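Local atomic coordinates of PILD processed protein (Shewanella oneidensis, PDB entry 4D40), a protein that probably serves as a structural subunit of type IV pili, the filaments that many bacteria use for adhesion and surface motility. Residues T15-L20 with F55-V60; P40-S45 with Q65-G70. All blocks are in the same frame, centred on the assembly; numbering follows the deposited sequence.

Contact 1 (T15-L20 with F55-V60)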
ATOM      1  N   THR A  15      -7.782   0.092  -0.996  1.00 24.14           N
ATOM      2  CA  THR A  15      -8.689  -0.985  -1.388  1.00 23.91           C
ATOM      3  C   THR A  15      -7.963  -2.326  -1.243  1.00 23.49           C
ATOM      4  O   THR A  15      -8.584  -3.351  -0.956  1.00 22.41           O
ATOM      5  CB  THR A  15      -9.237  -0.801  -2.816  1.00 33.16           C
ATOM      6  OG1 THR A  15      -8.161  -0.620  -3.734  1.00 32.12           O
ATOM      7  CG2 THR A  15     -10.156   0.406  -2.874  1.00 39.01           C
ATOM      8  N   SER A  16      -6.643  -2.313  -1.399  1.00 20.30           N
ATOM      9  CA  SER A  16      -5.856  -3.522  -1.176  1.00 17.53           C
ATOM     10  C   SER A  16      -5.881  -3.938   0.291  1.00 18.14           C
ATOM     11  O   SER A  16      -6.024  -5.123   0.597  1.00 18.07           O
ATOM     12  CB  SER A  16      -4.419  -3.321  -1.640  1.00 18.57           C
ATOM     13  OG  SER A  16      -4.384  -3.151  -3.054  1.00 21.59           O
ATOM     14  N   ALA A  17      -5.757  -2.967   1.189  1.00 19.14           N
ATOM     15  CA  ALA A  17      -5.803  -3.248   2.622  1.00 16.22           C
ATOM     16  C   ALA A  17      -7.179  -3.774   3.015  1.00 19.30           C
ATOM     17  O   ALA A  17      -7.299  -4.615   3.913  1.00 18.13           O
ATOM     18  CB  ALA A  17      -5.469  -1.992   3.432  1.00 21.73           C
ATOM     19  N   GLN A  18      -8.213  -3.272   2.347  1.00 19.85           N
ATOM     20  CA  GLN A  18      -9.586  -3.683   2.649  1.00 19.20           C
ATOM     21  C   GLN A  18      -9.811  -5.140   2.247  1.00 22.08           C
ATOM     22  O   GLN A  18     -10.504  -5.898   2.934  1.00 22.00           O
ATOM     23  CB  GLN A  18     -10.590  -2.759   1.946  1.00 26.37           C
ATOM     24  CG  GLN A  18     -10.590  -1.347   2.530  1.00 21.35           C
ATOM     25  CD  GLN A  18     -11.382  -0.356   1.722  1.00 19.42           C
ATOM     26  OE1 GLN A  18     -11.858  -0.657   0.627  1.00 23.90           O
ATOM     27  NE2 GLN A  18     -11.553   0.845   2.272  1.00 23.93           N
ATOM     28  N   ALA A  19      -9.205  -5.540   1.139  1.00 20.12           N
ATOM     29  CA  ALA A  19      -9.288  -6.925   0.705  1.00 21.65           C
ATOM     30  C   ALA A  19      -8.536  -7.839   1.678  1.00 18.94           C
ATOM     31  O   ALA A  19      -8.986  -8.949   1.969  1.00 22.44           O
ATOM     32  CB  ALA A  19      -8.736  -7.070  -0.700  1.00 25.67           C
ATOM     33  N   LEU A  20      -7.397  -7.370   2.177  1.00 19.28           N
ATOM     34  CA  LEU A  20      -6.619  -8.141   3.140  1.00 19.74           C
ATOM     35  C   LEU A  20      -7.407  -8.367   4.429  1.00 20.86           C
ATOM     36  O   LEU A  20      -7.312  -9.442   5.015  1.00 22.80           O
ATOM     37  CB  LEU A  20      -5.291  -7.444   3.439  1.00 18.10           C
ATOM     38  CG  LEU A  20      -4.284  -7.466   2.280  1.00 22.48           C
ATOM     39  CD1 LEU A  20      -3.174  -6.462   2.527  1.00 23.62           C
ATOM     40  CD2 LEU A  20      -3.708  -8.867   2.079  1.00 20.47           C
ATOM     41  N   PHE A  55       1.164  -6.867   8.203  1.00 20.07           N
ATOM     42  CA  PHE A  55       1.657  -6.709   6.837  1.00 19.38           C
ATOM     43  C   PHE A  55       2.102  -5.284   6.560  1.00 24.33           C
ATOM     44  O   PHE A  55       1.788  -4.359   7.306  1.00 20.03           O
ATOM     45  CB  PHE A  55       0.585  -7.102   5.808  1.00 18.96           C
ATOM     46  CG  PHE A  55      -0.577  -6.143   5.732  1.00 17.75           C
ATOM     47  CD1 PHE A  55      -0.480  -4.955   5.028  1.00 17.94           C
ATOM     48  CD2 PHE A  55      -1.779  -6.439   6.364  1.00 20.97           C
ATOM     49  CE1 PHE A  55      -1.542  -4.081   4.955  1.00 20.96           C
ATOM     50  CE2 PHE A  55      -2.840  -5.573   6.292  1.00 21.23           C
ATOM     51  CZ  PHE A  55      -2.722  -4.385   5.583  1.00 19.69           C
ATOM     52  N   SER A  56       2.817  -5.124   5.452  1.00 19.45           N
ATOM     53  CA  SER A  56       3.135  -3.815   4.911  1.00 20.97           C
ATOM     54  C   SER A  56       2.818  -3.796   3.427  1.00 20.79           C
ATOM     55  O   SER A  56       3.316  -4.635   2.672  1.00 21.57           O
ATOM     56  CB  SER A  56       4.604  -3.471   5.126  1.00 20.05           C
ATOM     57  OG  SER A  56       4.935  -2.276   4.437  1.00 21.01           O
ATOM     58  N   LEU A  57       1.983  -2.843   3.029  1.00 16.45           N
ATOM     59  CA  LEU A  57       1.736  -2.554   1.619  1.00 17.67           C
ATOM     60  C   LEU A  57       2.566  -1.343   1.246  1.00 18.92           C
ATOM     61  O   LEU A  57       2.569  -0.353   1.983  1.00 18.74           O
ATOM     62  CB  LEU A  57       0.252  -2.274   1.359  1.00 19.14           C
ATOM     63  CG  LEU A  57      -0.685  -3.475   1.309  1.00 17.41           C
ATOM     64  CD1 LEU A  57      -2.142  -3.018   1.431  1.00 21.30           C
ATOM     65  CD2 LEU A  57      -0.470  -4.248   0.018  1.00 19.64           C
ATOM     66  N   LYS A  58       3.277  -1.401   0.120  1.00 18.07           N
ATOM     67  CA  LYS A  58       4.059  -0.249  -0.306  1.00 16.36           C
ATOM     68  C   LYS A  58       3.798   0.105  -1.751  1.00 21.33           C
ATOM     69  O   LYS A  58       3.506  -0.760  -2.578  1.00 21.59           O
ATOM     70  CB  LYS A  58       5.557  -0.489  -0.125  1.00 20.88           C
ATOM     71  CG  LYS A  58       5.973  -0.732   1.313  1.00 21.48           C
ATOM     72  CD  LYS A  58       7.482  -0.792   1.435  1.00 27.58           C
ATOM     73  CE  LYS A  58       7.924  -0.629   2.872  1.00 35.29           C
ATOM     74  NZ  LYS A  58       7.524  -1.809   3.670  1.00 33.06           N
ATOM     75  N   ALA A  59       3.924   1.397  -2.026  1.00 21.44           N
ATOM     76  CA  ALA A  59       3.904   1.931  -3.379  1.00 18.19           C
ATOM     77  C   ALA A  59       5.190   2.706  -3.599  1.00 16.96           C
ATOM     78  O   ALA A  59       5.389   3.772  -3.015  1.00 20.45           O
ATOM     79  CB  ALA A  59       2.697   2.821  -3.588  1.00 18.31           C
ATOM     80  N   VAL A  60       6.064   2.156  -4.436  1.00 18.98           N
ATOM     81  CA  VAL A  60       7.372   2.746  -4.693  1.00 19.31           C
ATOM     82  C   VAL A  60       7.349   3.486  -6.014  1.00 20.02           C
ATOM     83  O   VAL A  60       7.159   2.863  -7.055  1.00 23.73           O
ATOM     84  CB  VAL A  60       8.481   1.674  -4.731  1.00 22.02           C
ATOM     85  CG1 VAL A  60       9.838   2.308  -5.043  1.00 26.06           C
ATOM     86  CG2 VAL A  60       8.534   0.919  -3.414  1.00 22.32           C
TER

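Contact 2 (P40-S45 with Q65-G70)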
ATOM      1  N   PRO A  40       3.037   2.575 -14.725  1.00 26.42           N
ATOM      2  CA  PRO A  40       4.301   3.208 -15.112  1.00 29.30           C
ATOM      3  C   PRO A  40       4.887   4.105 -14.020  1.00 29.39           C
ATOM      4  O   PRO A  40       6.057   4.486 -14.118  1.00 28.89           O
ATOM      5  CB  PRO A  40       3.912   4.037 -16.337  1.00 32.45           C
ATOM      6  CG  PRO A  40       2.690   3.372 -16.875  1.00 36.73           C
ATOM      7  CD  PRO A  40       1.954   2.871 -15.679  1.00 30.35           C
ATOM      8  N   TYR A  41       4.089   4.410 -12.998  1.00 27.50           N
ATOM      9  CA  TYR A  41       4.451   5.405 -11.992  1.00 31.59           C
ATOM     10  C   TYR A  41       4.741   4.830 -10.611  1.00 22.93           C
ATOM     11  O   TYR A  41       5.512   5.423  -9.851  1.00 23.52           O
ATOM     12  CB  TYR A  41       3.335   6.436 -11.875  1.00 23.76           C
ATOM     13  CG  TYR A  41       3.047   7.132 -13.178  1.00 26.34           C
ATOM     14  CD1 TYR A  41       3.880   8.139 -13.633  1.00 31.65           C
ATOM     15  CD2 TYR A  41       1.949   6.784 -13.948  1.00 33.34           C
ATOM     16  CE1 TYR A  41       3.631   8.786 -14.822  1.00 38.94           C
ATOM     17  CE2 TYR A  41       1.690   7.429 -15.146  1.00 32.11           C
ATOM     18  CZ  TYR A  41       2.536   8.428 -15.572  1.00 38.21           C
ATOM     19  OH  TYR A  41       2.295   9.085 -16.753  1.00 41.80           O
ATOM     20  N   TYR A  42       4.138   3.690 -10.291  1.00 23.15           N
ATOM     21  CA  TYR A  42       4.363   3.043  -9.004  1.00 21.35           C
ATOM     22  C   TYR A  42       4.470   1.534  -9.131  1.00 21.50           C
ATOM     23  O   TYR A  42       3.780   0.910  -9.943  1.00 22.52           O
ATOM     24  CB  TYR A  42       3.237   3.366  -8.004  1.00 19.89           C
ATOM     25  CG  TYR A  42       3.284   4.771  -7.448  1.00 19.66           C
ATOM     26  CD1 TYR A  42       4.021   5.064  -6.309  1.00 19.05           C
ATOM     27  CD2 TYR A  42       2.581   5.796  -8.054  1.00 20.65           C
ATOM     28  CE1 TYR A  42       4.074   6.351  -5.803  1.00 19.10           C
ATOM     29  CE2 TYR A  42       2.626   7.085  -7.563  1.00 22.98           C
ATOM     30  CZ  TYR A  42       3.368   7.356  -6.433  1.00 20.07           C
ATOM     31  OH  TYR A  42       3.408   8.636  -5.943  1.00 22.12           O
ATOM     32  N   SER A  43       5.334   0.964  -8.299  1.00 20.83           N
ATOM     33  CA  SER A  43       5.450  -0.474  -8.140  1.00 20.93           C
ATOM     34  C   SER A  43       4.906  -0.829  -6.772  1.00 19.15           C
ATOM     35  O   SER A  43       5.356  -0.281  -5.769  1.00 22.71           O
ATOM     36  CB  SER A  43       6.904  -0.919  -8.283  1.00 24.13           C
ATOM     37  OG  SER A  43       7.408  -0.547  -9.548  1.00 26.84           O
ATOM     38  N   PHE A  44       3.931  -1.733  -6.738  1.00 22.15           N
ATOM     39  CA  PHE A  44       3.258  -2.086  -5.486  1.00 17.57           C
ATOM     40  C   PHE A  44       3.731  -3.431  -4.947  1.00 21.19           C
ATOM     41  O   PHE A  44       3.977  -4.365  -5.716  1.00 24.05           O
ATOM     42  CB  PHE A  44       1.745  -2.120  -5.691  1.00 20.26           C
ATOM     43  CG  PHE A  44       1.162  -0.808  -6.121  1.00 23.82           C
ATOM     44  CD1 PHE A  44       0.762   0.131  -5.183  1.00 22.52           C
ATOM     45  CD2 PHE A  44       1.015  -0.509  -7.465  1.00 25.31           C
ATOM     46  CE1 PHE A  44       0.220   1.342  -5.581  1.00 19.12           C
ATOM     47  CE2 PHE A  44       0.473   0.693  -7.864  1.00 24.56           C
ATOM     48  CZ  PHE A  44       0.080   1.623  -6.918  1.00 21.05           C
ATOM     49  N   SER A  45       3.858  -3.526  -3.626  1.00 21.05           N
ATOM     50  CA  SER A  45       4.272  -4.766  -2.991  1.00 20.48           C
ATOM     51  C   SER A  45       3.472  -5.027  -1.723  1.00 22.45           C
ATOM     52  O   SER A  45       3.012  -4.095  -1.068  1.00 19.15           O
ATOM     53  CB  SER A  45       5.771  -4.732  -2.661  1.00 24.05           C
ATOM     54  OG  SER A  45       6.074  -3.706  -1.722  1.00 26.33           O
ATOM     55  N   GLN A  65       7.991   9.202 -11.826  1.00 29.54           N
ATOM     56  CA  GLN A  65       7.068   9.797 -10.868  1.00 32.88           C
ATOM     57  C   GLN A  65       7.852  10.591  -9.828  1.00 29.47           C
ATOM     58  O   GLN A  65       8.197  10.074  -8.772  1.00 29.73           O
ATOM     59  CB  GLN A  65       6.228   8.694 -10.220  1.00 28.29           C
ATOM     60  CG  GLN A  65       5.359   9.104  -9.026  1.00 26.91           C
ATOM     61  CD  GLN A  65       4.238  10.061  -9.379  1.00 27.86           C
ATOM     62  OE1 GLN A  65       4.072  10.464 -10.527  1.00 28.18           O
ATOM     63  NE2 GLN A  65       3.448  10.428  -8.373  1.00 27.96           N
ATOM     64  N   SER A  66       8.129  11.853 -10.139  1.00 30.34           N
ATOM     65  CA  SER A  66       9.042  12.659  -9.335  1.00 35.42           C
ATOM     66  C   SER A  66       8.284  13.363  -8.228  1.00 29.43           C
ATOM     67  O   SER A  66       8.164  14.591  -8.222  1.00 32.58           O
ATOM     68  CB  SER A  66       9.775  13.681 -10.205  1.00 44.10           C
ATOM     69  OG  SER A  66       8.855  14.552 -10.839  1.00 50.63           O
ATOM     70  N   ASP A  67       7.789  12.570  -7.286  1.00 30.84           N
ATOM     71  CA  ASP A  67       6.931  13.073  -6.229  1.00 30.07           C
ATOM     72  C   ASP A  67       7.668  13.134  -4.889  1.00 31.08           C
ATOM     73  O   ASP A  67       8.362  12.191  -4.523  1.00 29.83           O
ATOM     74  CB  ASP A  67       5.698  12.190  -6.116  1.00 30.85           C
ATOM     75  CG  ASP A  67       4.748  12.685  -5.082  1.00 32.29           C
ATOM     76  OD1 ASP A  67       3.948  13.587  -5.404  1.00 34.27           O
ATOM     77  OD2 ASP A  67       4.823  12.186  -3.946  1.00 27.77           O
ATOM     78  N   PRO A  68       7.516  14.246  -4.146  1.00 29.32           N
ATOM     79  CA  PRO A  68       8.309  14.441  -2.924  1.00 28.72           C
ATOM     80  C   PRO A  68       7.928  13.546  -1.736  1.00 29.15           C
ATOM     81  O   PRO A  68       8.640  13.561  -0.730  1.00 32.84           O
ATOM     82  CB  PRO A  68       8.062  15.917  -2.588  1.00 30.76           C
ATOM     83  CG  PRO A  68       6.750  16.237  -3.213  1.00 33.11           C
ATOM     84  CD  PRO A  68       6.713  15.437  -4.476  1.00 34.37           C
ATOM     85  N   CYS A  69       6.848  12.778  -1.841  1.00 25.52           N
ATOM     86  CA  CYS A  69       6.478  11.867  -0.762  1.00 24.42           C
ATOM     87  C   CYS A  69       7.173  10.519  -0.898  1.00 26.82           C
ATOM     88  O   CYS A  69       7.130   9.695   0.012  1.00 25.87           O
ATOM     89  CB  CYS A  69       4.963  11.680  -0.710  1.00 22.88           C
ATOM     90  SG  CYS A  69       4.132  13.189  -0.171  1.00 27.42           S
ATOM     91  N   GLY A  70       7.825  10.299  -2.032  1.00 25.68           N
ATOM     92  CA  GLY A  70       8.584   9.082  -2.239  1.00 26.21           C
ATOM     93  C   GLY A  70       7.749   7.832  -2.073  1.00 23.63           C
ATOM     94  O   GLY A  70       6.613   7.751  -2.547  1.00 24.78           O
TER
HETATM   95  O   HOH W   1       4.873   9.334  -3.891  1.00 24.36           O

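Contact 1 (T15-L20 with F55-V60)
Leu20 sets its CD1 methyl over the middle of the Phe55 ring, 3.7 Å from the ring centroid and 9° off the ring normal, a CH-pi contact in which all six ring carbons lie at nearly equal distance from one methyl. In Phe55, CG stands between the backbone N and the carbonyl carbon; this chi1 of 70° directs the ring toward the helix, and the near-perpendicular chi2 turns a face to Leu20. The same Leu20 CD1 meets Leu57 CD1 tip to tip at 3.8 Å and thus bridges two alternate residues of the strand. Leu57 CD1 in turn settles against the helix backbone, 3.6 Å from Ala17 N, with Ser16 CB at 3.8 Å and Ala17 CB at 4.0 Å. The small side chains of Ser16 and Ala17 probably help a leucine methyl come so near the helical main chain; Ala17 CB also touches Phe55 CZ, 4.2 Å away, from an oblique direction. Segments 15-20 and 55-60 run roughly antiparallel, with axes 10.0 Å apart at closest approach and 158° between their directions.

Around this shell, Tyr30 meets Phe55 edge-to-face, and Tyr46 of the adjacent strand touches both leucines. Ser16, though buried, turns its OG back to the carbonyl of Tyr12 in the preceding helical turn, while its own carbonyl accepts from Gln34 NE2. With these two polar atoms bonded away from the strand, here the helix is joined to the sheet through apolar side chains, and the contact probably rests on dispersion and the hydrophobic effect.

Contact 2 (P40-S45 with Q65-G70)
Gln65 extends its CG anti to the backbone N (chi1 171°) and then bends at chi2 (66°), which brings its amide obliquely across the hydroxyl end of the Tyr42 side chain. Gln65 NE2 donates to Tyr42 OH over 3.0 Å with an N-H...O angle of 152°, the hydroxyl lying somewhat out of the amide plane. Ring and amide planes are steeply inclined, and Gln65 CG packs 3.7 Å from Tyr42 CE2, so the link is apolar as well as polar. Farther back, Gln65 CB rests 3.4 Å from Tyr41 O, while the side chains of Tyr41 and Gln65 cross at about a right angle. The glutamine amide is held at both ends by helix 2-27: NE2 also donates to the carbonyl of Lys2, and OE1 accepts from Arg5 NE.

Tyr42 OH donates to a water 2.6 Å away, which sits at the ring edge in the ring plane. That water donates to Asp67 OD2 at 2.9 Å and to Gly70 O at 2.7 Å, tying the strand tyrosine to both ends of the type I beta turn from Asp67 to Gly70. Asp67 OD2 receives Cys69 N at 3.0 Å from above the carboxylate plane, and Arg6 forms a salt bridge with the same oxygen; this gathering of donors would be expected to favour the charged carboxylate. Gly70, with positive phi, ends the turn. An Asx turn nested in a beta turn thus shapes this connection between strands 55-61 and 72-75. The Cys69-Cys86 disulfide is consistent with the one that bounds the D-region in type IV pilins; this loop leads into it.

Contacts 1 and 2 lie about 15 Å apart, centre to centre, and their segments alternate along the chain: 15-20, 40-45, 55-60, 65-70. They meet directly where strands 42-48 and 55-61 pair antiparallel, with probable hydrogen bonds from Val60 N to Ser43 O (2.9 Å) and from Lys58 N to Ser45 O (3.0 Å); Ala59 also packs against Phe44. Contact 1 seats the sheet on helix 2-27 near the centre of the chain, whereas contact 2 joins one edge strand of the sheet, 42-48, and the residues just before it to the loop after strand 55-61. Together they connect helix, sheet and disulfide-bearing loop of the pilin's globular domain.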